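Local coordinates for methanol--corrinoid protein co-methyltransferase (Methanosarcina barkeri, PDB 2I2X) that transfers the methyl group of methanol to the cob(I)amide carried by its partner corrinoid protein, a zinc-dependent step that opens the methanol pathway of methanogenesis, at residues E61-T66 and A102-T107; L122-G127 and E151-N156; L30-E33 and G37-I40; V145-F150 and S204-K209; V256-G261 and M282-E287. All blocks are in the same frame, centred on the assembly; numbering follows the deposited sequence.

Contact 1: residues E61-T66 and A102-T107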
# COMPACT_ATOMS: atom_id res chain seq x y z
N GLU A 61 -1.67 -14.20 -15.11
CA GLU A 61 -1.61 -13.10 -14.16
C GLU A 61 -2.13 -13.56 -12.78
O GLU A 61 -1.48 -13.29 -11.75
CB GLU A 61 -2.39 -11.90 -14.68
CG GLU A 61 -2.34 -10.66 -13.81
CD GLU A 61 -1.27 -9.66 -14.27
OE1 GLU A 61 -0.17 -10.13 -14.66
OE2 GLU A 61 -1.53 -8.42 -14.22
N TYR A 62 -3.26 -14.27 -12.77
CA TYR A 62 -3.83 -14.77 -11.53
C TYR A 62 -2.95 -15.82 -10.87
O TYR A 62 -2.91 -15.92 -9.64
CB TYR A 62 -5.26 -15.30 -11.73
CG TYR A 62 -6.31 -14.22 -11.87
CD1 TYR A 62 -6.61 -13.36 -10.81
CD2 TYR A 62 -7.03 -14.08 -13.04
CE1 TYR A 62 -7.59 -12.37 -10.92
CE2 TYR A 62 -8.02 -13.09 -13.19
CZ TYR A 62 -8.30 -12.23 -12.12
OH TYR A 62 -9.26 -11.26 -12.26
N GLU A 63 -2.25 -16.62 -11.68
CA GLU A 63 -1.26 -17.53 -11.12
C GLU A 63 -0.15 -16.77 -10.43
O GLU A 63 0.33 -17.18 -9.37
CB GLU A 63 -0.70 -18.46 -12.19
CG GLU A 63 -1.65 -19.58 -12.48
CD GLU A 63 -1.15 -20.58 -13.49
OE1 GLU A 63 -0.51 -20.19 -14.48
OE2 GLU A 63 -1.41 -21.78 -13.30
N ARG A 64 0.26 -15.66 -11.01
CA ARG A 64 1.34 -14.89 -10.42
C ARG A 64 0.86 -14.29 -9.09
O ARG A 64 1.60 -14.31 -8.11
CB ARG A 64 1.84 -13.81 -11.37
CG ARG A 64 2.74 -14.33 -12.47
CD ARG A 64 2.94 -13.30 -13.57
NE ARG A 64 3.96 -13.79 -14.48
CZ ARG A 64 4.37 -13.20 -15.60
NH1 ARG A 64 3.83 -12.05 -16.00
NH2 ARG A 64 5.34 -13.78 -16.31
N ILE A 65 -0.38 -13.80 -9.09
CA ILE A 65 -0.99 -13.17 -7.93
C ILE A 65 -1.03 -14.20 -6.79
O ILE A 65 -0.59 -13.93 -5.67
CB ILE A 65 -2.41 -12.60 -8.25
CG1 ILE A 65 -2.32 -11.35 -9.14
CG2 ILE A 65 -3.16 -12.26 -6.99
CD1 ILE A 65 -3.64 -11.01 -9.89
N THR A 66 -1.51 -15.41 -7.13
CA THR A 66 -1.76 -16.44 -6.16
C THR A 66 -0.44 -16.91 -5.57
O THR A 66 -0.29 -17.02 -4.35
CB THR A 66 -2.53 -17.63 -6.77
OG1 THR A 66 -3.69 -17.15 -7.46
CG2 THR A 66 -2.97 -18.60 -5.70
N ALA A 102 -10.34 -20.06 -11.49
CA ALA A 102 -10.61 -20.67 -10.19
C ALA A 102 -9.74 -21.90 -10.04
O ALA A 102 -9.16 -22.13 -8.99
CB ALA A 102 -12.09 -21.06 -10.06
N HIS A 103 -9.63 -22.67 -11.12
CA HIS A 103 -8.91 -23.93 -11.04
C HIS A 103 -7.41 -23.70 -10.90
O HIS A 103 -6.73 -24.38 -10.13
CB HIS A 103 -9.25 -24.83 -12.24
CG HIS A 103 -8.76 -26.23 -12.09
ND1 HIS A 103 -7.50 -26.63 -12.51
CD2 HIS A 103 -9.33 -27.32 -11.52
CE1 HIS A 103 -7.33 -27.91 -12.22
NE2 HIS A 103 -8.42 -28.35 -11.61
N ALA A 104 -6.89 -22.75 -11.65
CA ALA A 104 -5.48 -22.47 -11.61
C ALA A 104 -5.07 -21.94 -10.24
O ALA A 104 -4.01 -22.33 -9.74
CB ALA A 104 -5.11 -21.50 -12.70
N GLN A 105 -5.91 -21.08 -9.65
CA GLN A 105 -5.67 -20.54 -8.29
C GLN A 105 -5.68 -21.63 -7.21
O GLN A 105 -4.74 -21.73 -6.42
CB GLN A 105 -6.68 -19.45 -7.94
CG GLN A 105 -6.59 -18.20 -8.79
CD GLN A 105 -7.35 -17.02 -8.18
OE1 GLN A 105 -6.77 -16.22 -7.43
NE2 GLN A 105 -8.62 -16.89 -8.52
N LYS A 106 -6.73 -22.46 -7.20
CA LYS A 106 -6.86 -23.53 -6.19
C LYS A 106 -5.71 -24.54 -6.23
O LYS A 106 -5.29 -25.06 -5.17
CB LYS A 106 -8.20 -24.28 -6.30
CG LYS A 106 -8.55 -25.07 -5.02
CD LYS A 106 -8.53 -24.07 -3.83
CE LYS A 106 -9.25 -24.59 -2.64
NZ LYS A 106 -10.74 -24.58 -2.83
N THR A 107 -5.21 -24.82 -7.44
CA THR A 107 -4.11 -25.76 -7.63
C THR A 107 -2.89 -25.27 -6.84
O THR A 107 -2.29 -26.04 -6.09
CB THR A 107 -3.76 -25.95 -9.15
OG1 THR A 107 -4.90 -26.48 -9.87
CG2 THR A 107 -2.55 -26.87 -9.33
O HOH W 1 -1.82 -23.52 -11.36
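Y62 meets Q105 through the root of its side chain: Y62 CB lies 4.3 Å from Q105 CG, while the Q105 carboxamide oxygen approaches the tyrosine ring obliquely. E63 runs extended past the methyl group of A104, its OE2 3.8 Å from A104 CB. The carboxylate ends on a water that donates 2.6 Å to E63 OE2 and 3.0 Å to A104 O, bridging side chain to backbone. A turn beyond Y62, T66 has OG1 anti to the carbonyl carbon (chi1 -51°), which lets the hydroxyl donate back to Y62 O at 2.6 Å; T66 N reaches the same oxygen from the opposite face of its plane. T66 OG1 also comes 3.2 Å from Q105 OE1, but its proton goes to Y62 O, so this is a close approach of two oxygens where the side chains cross at about a right angle. Q105 NE2 is bonded to T85. The short axes approach to 9.1 Å at an angle of 27°, so helices 55-76 and 95-116 run nearly side by side on the outside of the TIM barrel. Their inner sides rest on the intervening strand 80-86, with T85 under Y62 and L83 under T66, and Q105 continues onto strand 119-126.

Contact 2: residues L122-G127 and E151-N156; sequences LRHTIG and EQCAEN
C153 and H124 carry this contact, with I126 as a second neighbour of the sulfur. The thiol of C153 is set anti to the carbonyl carbon (chi1 -70°), which carries SG from the helix toward the strand, where it comes to 3.5 Å from H124 CD2. The cysteine CB follows behind, 4.0 Å from H124 CD2. H124 has an unusual first torsion, -103°, well displaced from a staggered position; its imidazole is turned so that the CD2 corner meets the sulfur. SG stands 4.6 Å from the centroid of the H124 ring and 68° off its normal, an oblique sulfur-aromatic contact. Two residues along the strand, I126 bends at its second torsion and brings CD1 within 4.3 Å of C153 SG. The sulfur therefore touches an aromatic carbon and an aliphatic methyl, and the contact is one of dispersion in a buried setting. H124 is further confined by H87, whose ring meets it with planes at about 90° and which also touches C153, and by A102 and Q105 of helix 95-116. H124 and I126 face outward to helix 143-155, whereas R123 and T125 turn to E42 and E84. The contact thus joins the first two elements of the beta-alpha-beta unit formed by strand 119-126, helix 143-155 and strand 160-163, with helix 95-116 packed alongside.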
# COMPACT_ATOMS: atom_id res chain seq x y z
N LEU A 122 -10.83 -19.84 -1.16
CA LEU A 122 -10.89 -19.01 -2.33
C LEU A 122 -12.31 -18.45 -2.55
O LEU A 122 -13.28 -19.18 -2.60
CB LEU A 122 -10.38 -19.80 -3.54
CG LEU A 122 -10.50 -19.09 -4.89
CD1 LEU A 122 -9.63 -17.85 -4.92
CD2 LEU A 122 -10.19 -20.03 -6.05
N ARG A 123 -12.41 -17.15 -2.69
CA ARG A 123 -13.68 -16.54 -2.94
C ARG A 123 -13.66 -15.99 -4.34
O ARG A 123 -12.72 -15.28 -4.71
CB ARG A 123 -13.89 -15.41 -1.98
CG ARG A 123 -15.12 -14.58 -2.25
CD ARG A 123 -15.07 -13.47 -1.24
NE ARG A 123 -16.37 -13.19 -0.71
CZ ARG A 123 -16.63 -12.92 0.55
NH1 ARG A 123 -15.68 -12.87 1.48
NH2 ARG A 123 -17.88 -12.69 0.88
N HIS A 124 -14.70 -16.34 -5.10
CA HIS A 124 -14.92 -15.79 -6.41
C HIS A 124 -16.17 -14.96 -6.33
O HIS A 124 -17.20 -15.42 -5.83
CB HIS A 124 -15.10 -16.90 -7.44
CG HIS A 124 -13.89 -17.12 -8.29
ND1 HIS A 124 -12.61 -17.19 -7.77
CD2 HIS A 124 -13.76 -17.27 -9.63
CE1 HIS A 124 -11.75 -17.39 -8.75
NE2 HIS A 124 -12.42 -17.42 -9.88
N THR A 125 -16.07 -13.74 -6.84
CA THR A 125 -17.16 -12.79 -6.91
C THR A 125 -17.51 -12.60 -8.40
O THR A 125 -16.80 -11.90 -9.14
CB THR A 125 -16.74 -11.46 -6.28
OG1 THR A 125 -16.41 -11.68 -4.92
CG2 THR A 125 -17.85 -10.37 -6.39
N ILE A 126 -18.61 -13.25 -8.82
CA ILE A 126 -19.09 -13.20 -10.18
C ILE A 126 -19.45 -11.74 -10.47
O ILE A 126 -19.85 -11.00 -9.57
CB ILE A 126 -20.29 -14.18 -10.33
CG1 ILE A 126 -19.79 -15.63 -10.47
CG2 ILE A 126 -21.20 -13.87 -11.57
CD1 ILE A 126 -18.78 -16.10 -9.44
N GLY A 127 -19.26 -11.31 -11.70
CA GLY A 127 -19.81 -10.02 -12.13
C GLY A 127 -21.32 -10.00 -12.40
O GLY A 127 -21.86 -10.93 -12.99
N GLU A 151 -21.99 -21.51 -10.97
CA GLU A 151 -21.80 -22.93 -10.76
C GLU A 151 -20.51 -23.51 -11.35
O GLU A 151 -19.94 -24.45 -10.80
CB GLU A 151 -23.06 -23.72 -11.08
CG GLU A 151 -23.04 -24.60 -12.26
CD GLU A 151 -24.39 -25.32 -12.40
OE1 GLU A 151 -24.58 -26.39 -11.75
OE2 GLU A 151 -25.25 -24.81 -13.15
N GLN A 152 -20.02 -22.91 -12.43
CA GLN A 152 -18.79 -23.35 -13.04
C GLN A 152 -17.60 -23.05 -12.13
O GLN A 152 -16.73 -23.91 -11.97
CB GLN A 152 -18.59 -22.71 -14.41
CG GLN A 152 -19.51 -23.27 -15.48
CD GLN A 152 -19.18 -24.70 -15.78
OE1 GLN A 152 -18.01 -25.03 -16.06
NE2 GLN A 152 -20.19 -25.58 -15.72
N CYS A 153 -17.59 -21.85 -11.53
CA CYS A 153 -16.53 -21.47 -10.59
C CYS A 153 -16.60 -22.33 -9.35
O CYS A 153 -15.56 -22.71 -8.78
CB CYS A 153 -16.65 -20.02 -10.18
SG CYS A 153 -16.24 -18.92 -11.53
N ALA A 154 -17.82 -22.68 -8.96
CA ALA A 154 -18.03 -23.49 -7.76
C ALA A 154 -17.60 -24.92 -8.00
O ALA A 154 -17.28 -25.62 -7.07
CB ALA A 154 -19.46 -23.44 -7.35
N GLU A 155 -17.59 -25.34 -9.25
CA GLU A 155 -17.22 -26.70 -9.58
C GLU A 155 -15.74 -26.83 -9.80
O GLU A 155 -15.23 -27.95 -9.92
CB GLU A 155 -18.00 -27.19 -10.81
CG GLU A 155 -19.30 -27.88 -10.41
CD GLU A 155 -20.30 -28.08 -11.56
OE1 GLU A 155 -19.97 -27.92 -12.76
OE2 GLU A 155 -21.46 -28.40 -11.23
N ASN A 156 -15.04 -25.70 -9.83
CA ASN A 156 -13.65 -25.67 -10.26
C ASN A 156 -12.68 -25.00 -9.29
O ASN A 156 -11.61 -24.57 -9.70
CB ASN A 156 -13.57 -25.01 -11.63
CG ASN A 156 -14.04 -25.95 -12.74
OD1 ASN A 156 -15.18 -25.88 -13.21
ND2 ASN A 156 -13.15 -26.86 -13.14

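Contact 3: residues L30-E33 and G37-I40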
# COMPACT_ATOMS: atom_id res chain seq x y z
N LEU A 30 -9.67 -25.07 2.52
CA LEU A 30 -8.66 -25.96 3.02
C LEU A 30 -8.46 -25.74 4.50
O LEU A 30 -7.61 -24.94 4.91
CB LEU A 30 -7.37 -25.77 2.22
CG LEU A 30 -7.53 -26.06 0.72
CD1 LEU A 30 -6.35 -25.54 -0.08
CD2 LEU A 30 -7.73 -27.57 0.47
N ASP A 31 -9.28 -26.42 5.29
CA ASP A 31 -9.12 -26.41 6.74
C ASP A 31 -9.35 -25.00 7.38
O ASP A 31 -8.89 -24.72 8.48
CB ASP A 31 -7.75 -27.00 7.09
CG ASP A 31 -7.61 -27.34 8.54
OD1 ASP A 31 -8.59 -27.88 9.10
OD2 ASP A 31 -6.52 -27.08 9.11
N LEU A 32 -10.07 -24.14 6.67
CA LEU A 32 -10.37 -22.78 7.16
C LEU A 32 -11.70 -22.68 7.92
O LEU A 32 -12.69 -23.37 7.60
CB LEU A 32 -10.37 -21.77 6.01
CG LEU A 32 -10.28 -20.30 6.49
CD1 LEU A 32 -8.89 -19.99 7.06
CD2 LEU A 32 -10.67 -19.28 5.41
N GLU A 33 -11.74 -21.82 8.93
CA GLU A 33 -12.99 -21.55 9.62
C GLU A 33 -13.16 -20.08 9.88
O GLU A 33 -12.20 -19.38 10.23
CB GLU A 33 -13.10 -22.35 10.90
CG GLU A 33 -13.18 -23.89 10.69
CD GLU A 33 -13.29 -24.62 12.01
OE1 GLU A 33 -13.18 -23.94 13.05
OE2 GLU A 33 -13.50 -25.86 12.03
N GLY A 37 -13.30 -17.76 16.15
CA GLY A 37 -12.30 -17.47 17.17
C GLY A 37 -10.99 -16.93 16.57
O GLY A 37 -9.99 -16.93 17.23
N TYR A 38 -11.01 -16.49 15.30
CA TYR A 38 -9.86 -15.77 14.72
C TYR A 38 -10.23 -14.98 13.46
O TYR A 38 -10.97 -15.47 12.61
CB TYR A 38 -8.67 -16.70 14.43
CG TYR A 38 -8.92 -17.83 13.45
CD1 TYR A 38 -9.33 -19.09 13.90
CD2 TYR A 38 -8.72 -17.65 12.10
CE1 TYR A 38 -9.54 -20.15 12.99
CE2 TYR A 38 -8.91 -18.69 11.18
CZ TYR A 38 -9.32 -19.94 11.63
OH TYR A 38 -9.46 -20.96 10.69
N THR A 39 -9.69 -13.76 13.34
CA THR A 39 -9.88 -12.96 12.14
C THR A 39 -8.98 -13.48 11.03
O THR A 39 -7.92 -14.05 11.29
CB THR A 39 -9.57 -11.48 12.41
OG1 THR A 39 -8.22 -11.34 12.88
CG2 THR A 39 -10.55 -10.89 13.44
N ILE A 40 -9.40 -13.29 9.78
CA ILE A 40 -8.64 -13.79 8.63
C ILE A 40 -8.44 -12.69 7.59
O ILE A 40 -9.41 -12.00 7.23
CB ILE A 40 -9.35 -14.93 7.92
CG1 ILE A 40 -9.63 -16.09 8.87
CG2 ILE A 40 -8.53 -15.43 6.77
CD1 ILE A 40 -10.89 -16.84 8.48
O HOH W 2 -9.50 -23.47 11.58
O HOH W 3 -12.39 -18.08 12.51
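E33 and Y38 are tied by the one direct hydrogen bond of this contact: E33 N donates to Y38 OH at 3.0 Å, with an N-H...O angle of 150°. Y38 can reach back across the turn because its CG lies between the backbone N and the carbonyl carbon, the crowded position (chi1 60°), with the phenol directed at the E33 peptide. Waters extend the link. One lies 2.7 Å from Y38 OH and makes a weak bond to D31 O. A second bridges E33 O and Y38 O, though other acceptors compete for its protons, and its oxygen sits above the Y38 ring, over the centre. Apolar contacts complete the interface. L32 CD1 comes up to the edge of the Y38 ring near its plane and is 3.8 Å from Y38 OH, while L32 CD2 and I40 CD1 meet tip to tip at 3.9 Å. I40 CD1 also lies 3.4 Å from E33 O, so the one methyl touches both the leucine and the E33 carbonyl oxygen. A phenylalanine in place of Y38 would probably leave E33 N without its acceptor and the first water without its phenol partner. L32 reaches on to A80, I82, K119 and A121, at the starts of two barrel strands. The arrangement is consistent with a TIM barrel whose N-terminal hairpin, strands 25-28 and 32-33, covers the N-terminal end of the barrel strands, here with a side-chain-to-backbone bond closing the turn into the first of them, 40-43.

Contact 4: residues V145-F150 and S204-K209; sequences VFLEAF and SKIAKK
I206 reaches L147 and F150 because its CG1 is anti to the carbonyl carbon (chi1 -72°) and its chain then runs on nearly straight (chi2 158°), projecting CD1 toward the other helix. CG2, nearer the backbone, faces F150. F150 has CG anti to its own carbonyl carbon, and its ring leads away from segment 204-209, so that its backbone and CB are what I206 meets. I206 CD1 lies 3.8 Å from L147 O and 4.1 Å from L147 CB, with F150 CB a little farther at 4.5 Å. The CG2 methyl takes a separate place, 4.3 Å from F150 C. One branched side chain thus presses with its two methyl ends against a single turn of the facing helix, touching mainly main-chain and CB atoms. The turned-away F150 ring is used elsewhere: its CE2 lies 3.3 Å above the F146 ring, offset toward the rim, and F146 CZ sits at the edge of the F150 ring in its plane. F150 also packs on I126, L161 and V163, and on I203 one turn before I206. Helix 143-155 thus lies over strands 119-126 and 160-163, with helix 181-210 as its neighbour on the outside of the barrel. At the more open margin K209 forms a salt bridge with E151. Between the two segments the side chains meet by apolar contact alone, and the isoleucine methyl also rests on a backbone carbonyl; the fit rests on shape and dispersion, while the charged pair beside it supplies the polar link.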
# COMPACT_ATOMS: atom_id res chain seq x y z
N VAL A 145 -26.66 -17.28 -18.03
CA VAL A 145 -25.21 -17.19 -18.12
C VAL A 145 -24.67 -16.82 -16.72
O VAL A 145 -23.74 -17.45 -16.23
CB VAL A 145 -24.78 -16.17 -19.20
CG1 VAL A 145 -23.25 -16.07 -19.30
CG2 VAL A 145 -25.34 -16.56 -20.56
N PHE A 146 -25.31 -15.84 -16.10
CA PHE A 146 -25.03 -15.38 -14.75
C PHE A 146 -24.90 -16.57 -13.79
O PHE A 146 -23.88 -16.73 -13.11
CB PHE A 146 -26.16 -14.44 -14.33
CG PHE A 146 -25.99 -13.81 -12.97
CD1 PHE A 146 -24.82 -13.13 -12.64
CD2 PHE A 146 -27.02 -13.88 -12.05
CE1 PHE A 146 -24.69 -12.54 -11.39
CE2 PHE A 146 -26.90 -13.28 -10.80
CZ PHE A 146 -25.73 -12.61 -10.47
N LEU A 147 -25.93 -17.42 -13.78
CA LEU A 147 -25.94 -18.64 -12.95
C LEU A 147 -24.83 -19.62 -13.31
O LEU A 147 -24.24 -20.23 -12.40
CB LEU A 147 -27.29 -19.36 -13.05
CG LEU A 147 -28.53 -18.64 -12.51
CD1 LEU A 147 -29.72 -19.63 -12.45
CD2 LEU A 147 -28.29 -17.95 -11.14
N GLU A 148 -24.56 -19.79 -14.60
CA GLU A 148 -23.51 -20.68 -15.08
C GLU A 148 -22.16 -20.23 -14.54
O GLU A 148 -21.29 -21.05 -14.25
CB GLU A 148 -23.42 -20.67 -16.60
CG GLU A 148 -24.47 -21.44 -17.34
CD GLU A 148 -24.33 -21.33 -18.87
OE1 GLU A 148 -23.20 -21.50 -19.39
OE2 GLU A 148 -25.36 -21.08 -19.55
N ALA A 149 -21.97 -18.92 -14.41
CA ALA A 149 -20.73 -18.43 -13.85
C ALA A 149 -20.56 -18.91 -12.40
O ALA A 149 -19.49 -19.43 -12.03
CB ALA A 149 -20.62 -16.91 -13.96
N PHE A 150 -21.62 -18.79 -11.59
CA PHE A 150 -21.54 -19.23 -10.21
C PHE A 150 -21.27 -20.72 -10.19
O PHE A 150 -20.40 -21.17 -9.47
CB PHE A 150 -22.82 -18.95 -9.41
CG PHE A 150 -23.00 -17.51 -9.03
CD1 PHE A 150 -22.37 -16.99 -7.89
CD2 PHE A 150 -23.85 -16.68 -9.77
CE1 PHE A 150 -22.54 -15.65 -7.52
CE2 PHE A 150 -24.03 -15.33 -9.41
CZ PHE A 150 -23.36 -14.82 -8.28
N SER A 204 -27.77 -19.80 -3.70
CA SER A 204 -27.73 -20.78 -2.61
C SER A 204 -28.01 -22.22 -3.06
O SER A 204 -27.29 -23.16 -2.68
CB SER A 204 -28.73 -20.37 -1.54
OG SER A 204 -28.36 -19.10 -1.00
N LYS A 205 -29.04 -22.38 -3.90
CA LYS A 205 -29.32 -23.66 -4.56
C LYS A 205 -28.04 -24.24 -5.21
O LYS A 205 -27.69 -25.43 -5.05
CB LYS A 205 -30.40 -23.41 -5.61
CG LYS A 205 -31.42 -24.48 -5.71
CD LYS A 205 -32.83 -23.87 -5.75
CE LYS A 205 -33.30 -23.53 -7.19
NZ LYS A 205 -34.76 -23.15 -7.19
N ILE A 206 -27.31 -23.39 -5.93
CA ILE A 206 -26.07 -23.81 -6.57
C ILE A 206 -24.97 -24.17 -5.57
O ILE A 206 -24.26 -25.18 -5.75
CB ILE A 206 -25.59 -22.75 -7.57
CG1 ILE A 206 -26.51 -22.75 -8.80
CG2 ILE A 206 -24.12 -22.97 -7.96
CD1 ILE A 206 -26.50 -21.45 -9.58
N ALA A 207 -24.85 -23.38 -4.52
CA ALA A 207 -23.87 -23.64 -3.47
C ALA A 207 -24.13 -25.02 -2.82
O ALA A 207 -23.20 -25.84 -2.62
CB ALA A 207 -23.91 -22.52 -2.42
N LYS A 208 -25.39 -25.28 -2.52
CA LYS A 208 -25.78 -26.52 -1.92
C LYS A 208 -25.41 -27.68 -2.86
O LYS A 208 -24.78 -28.66 -2.44
CB LYS A 208 -27.27 -26.49 -1.60
CG LYS A 208 -27.77 -27.64 -0.72
CD LYS A 208 -29.30 -27.77 -0.86
CE LYS A 208 -29.81 -29.07 -0.25
NZ LYS A 208 -31.26 -28.95 0.12
N LYS A 209 -25.76 -27.54 -4.14
CA LYS A 209 -25.55 -28.60 -5.13
C LYS A 209 -24.07 -28.93 -5.33
O LYS A 209 -23.70 -30.09 -5.50
CB LYS A 209 -26.19 -28.22 -6.47
CG LYS A 209 -26.16 -29.31 -7.56
CD LYS A 209 -26.32 -28.68 -8.96
CE LYS A 209 -26.14 -29.71 -10.09
NZ LYS A 209 -26.40 -29.09 -11.46

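Contact 5: residues V256-G261 and M282-E287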
# COMPACT_ATOMS: atom_id res chain seq x y z
N VAL A 256 -31.20 -9.55 2.85
CA VAL A 256 -31.98 -10.50 2.06
C VAL A 256 -31.19 -11.74 1.62
O VAL A 256 -31.71 -12.87 1.66
CB VAL A 256 -32.68 -9.82 0.81
CG1 VAL A 256 -33.33 -10.84 -0.08
CG2 VAL A 256 -33.71 -8.78 1.24
N ALA A 257 -29.93 -11.54 1.21
CA ALA A 257 -29.05 -12.65 0.85
C ALA A 257 -29.09 -13.78 1.89
O ALA A 257 -29.18 -14.97 1.55
CB ALA A 257 -27.64 -12.13 0.67
N TYR A 258 -29.06 -13.40 3.16
CA TYR A 258 -28.99 -14.35 4.28
C TYR A 258 -30.37 -14.98 4.51
O TYR A 258 -30.49 -16.21 4.67
CB TYR A 258 -28.37 -13.66 5.52
CG TYR A 258 -27.06 -13.01 5.09
CD1 TYR A 258 -25.90 -13.78 4.88
CD2 TYR A 258 -27.03 -11.66 4.75
CE1 TYR A 258 -24.73 -13.19 4.39
CE2 TYR A 258 -25.89 -11.09 4.26
CZ TYR A 258 -24.74 -11.84 4.08
OH TYR A 258 -23.62 -11.20 3.60
N GLU A 259 -31.40 -14.14 4.46
CA GLU A 259 -32.78 -14.62 4.51
C GLU A 259 -32.98 -15.67 3.45
O GLU A 259 -33.63 -16.67 3.68
CB GLU A 259 -33.75 -13.44 4.33
CG GLU A 259 -33.87 -12.65 5.62
CD GLU A 259 -34.61 -11.34 5.51
OE1 GLU A 259 -34.72 -10.78 4.39
OE2 GLU A 259 -35.07 -10.85 6.58
N ALA A 260 -32.34 -15.47 2.29
CA ALA A 260 -32.59 -16.33 1.15
C ALA A 260 -31.56 -17.42 1.02
O ALA A 260 -31.45 -18.04 -0.03
CB ALA A 260 -32.65 -15.50 -0.14
N GLY A 261 -30.77 -17.62 2.05
CA GLY A 261 -29.94 -18.80 2.06
C GLY A 261 -28.45 -18.65 2.16
O GLY A 261 -27.78 -19.65 2.37
N MET A 282 -24.06 -13.99 11.71
CA MET A 282 -23.23 -14.57 10.67
C MET A 282 -21.95 -13.74 10.49
O MET A 282 -21.96 -12.52 10.79
CB MET A 282 -23.99 -14.64 9.36
CG MET A 282 -24.95 -15.80 9.32
SD MET A 282 -26.14 -15.65 7.99
CE MET A 282 -27.09 -17.14 8.21
N PRO A 283 -20.86 -14.39 10.02
CA PRO A 283 -19.61 -13.70 9.88
C PRO A 283 -19.59 -12.75 8.68
O PRO A 283 -20.30 -12.99 7.69
CB PRO A 283 -18.61 -14.85 9.70
CG PRO A 283 -19.38 -15.84 8.97
CD PRO A 283 -20.72 -15.81 9.66
N MET A 284 -18.74 -11.71 8.76
CA MET A 284 -18.67 -10.68 7.72
C MET A 284 -17.22 -10.24 7.49
O MET A 284 -16.45 -10.08 8.43
CB MET A 284 -19.49 -9.47 8.10
CG MET A 284 -20.96 -9.75 8.37
SD MET A 284 -21.93 -10.12 6.88
CE MET A 284 -23.07 -11.35 7.54
N THR A 285 -16.86 -10.03 6.22
CA THR A 285 -15.65 -9.32 5.90
C THR A 285 -15.87 -7.81 5.95
O THR A 285 -16.96 -7.32 5.61
CB THR A 285 -15.16 -9.72 4.53
OG1 THR A 285 -15.09 -11.14 4.48
CG2 THR A 285 -13.80 -9.16 4.26
N MET A 286 -14.84 -7.08 6.37
CA MET A 286 -14.89 -5.60 6.34
C MET A 286 -13.63 -5.06 5.67
O MET A 286 -12.69 -5.83 5.41
CB MET A 286 -15.05 -5.03 7.75
CG MET A 286 -16.21 -5.63 8.56
SD MET A 286 -17.89 -5.19 8.00
CE MET A 286 -18.03 -3.43 8.40
N GLU A 287 -13.62 -3.75 5.40
CA GLU A 287 -12.46 -3.07 4.83
C GLU A 287 -12.44 -1.64 5.35
O GLU A 287 -13.49 -1.00 5.46
CB GLU A 287 -12.53 -3.03 3.31
CG GLU A 287 -13.72 -2.24 2.77
CD GLU A 287 -13.94 -2.48 1.29
OE1 GLU A 287 -13.85 -3.65 0.87
OE2 GLU A 287 -14.17 -1.52 0.54
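Y258 and M282 have the nearest CA atoms, 8.6 Å apart, where helix 240-259 ends in a Schellman motif whose C-prime residue G261, at positive phi, returns its N to Y258 O. The Y258 side chain leaves this last turn and is met by two methionines. M284 is bent at its second and third torsions (-72° and 144°), which folds CE over one face of the phenol, 4.2 Å from the Y258 ring centroid, a CH-pi contact. M284 SD lies 3.8 Å from Y258 OH. M282 is extended beyond CG and slides past the tyrosine in the opposite direction, its SD 3.6 Å from Y258 CD1, a Met-aromatic contact of oblique geometry. Both methionines lie on the same side of the ring, and A257 CB is placed against the other face. With an alanine at Y258, M282 and M284 would probably lose the surface they pack on, leaving their sulfur and methyl ends freer to turn. V276 of helix 273-280 touches both Y258 and M284 and completes the cluster. The contact joins the end of helix 240-259, which also packs on helix 181-210, to the approach into barrel strand 285-287, where the M284 backbone pairs with D308 and C309.

How the contacts relate
From the N terminus, contact 3 comes first, closing a turn of a few residues just before the first barrel strand. Contact 1 follows, spanning strand 80-86 and pairing the helices before and after it; K106 there touches L30 of contact 3. Contact 2 ties the next strand to its helix and adjoins contact 1 where Q105 packs on H124. Contact 4 starts inside the loop of contact 2 and ends beyond it, so these two cross, sharing helix 143-155. Contact 5 closes last, reaching contact 4 through S204 beside G261 and contact 2 through R123 beside T285. No contact nests in another; together they join the N-terminal hairpin, the outer helices and the barrel strands.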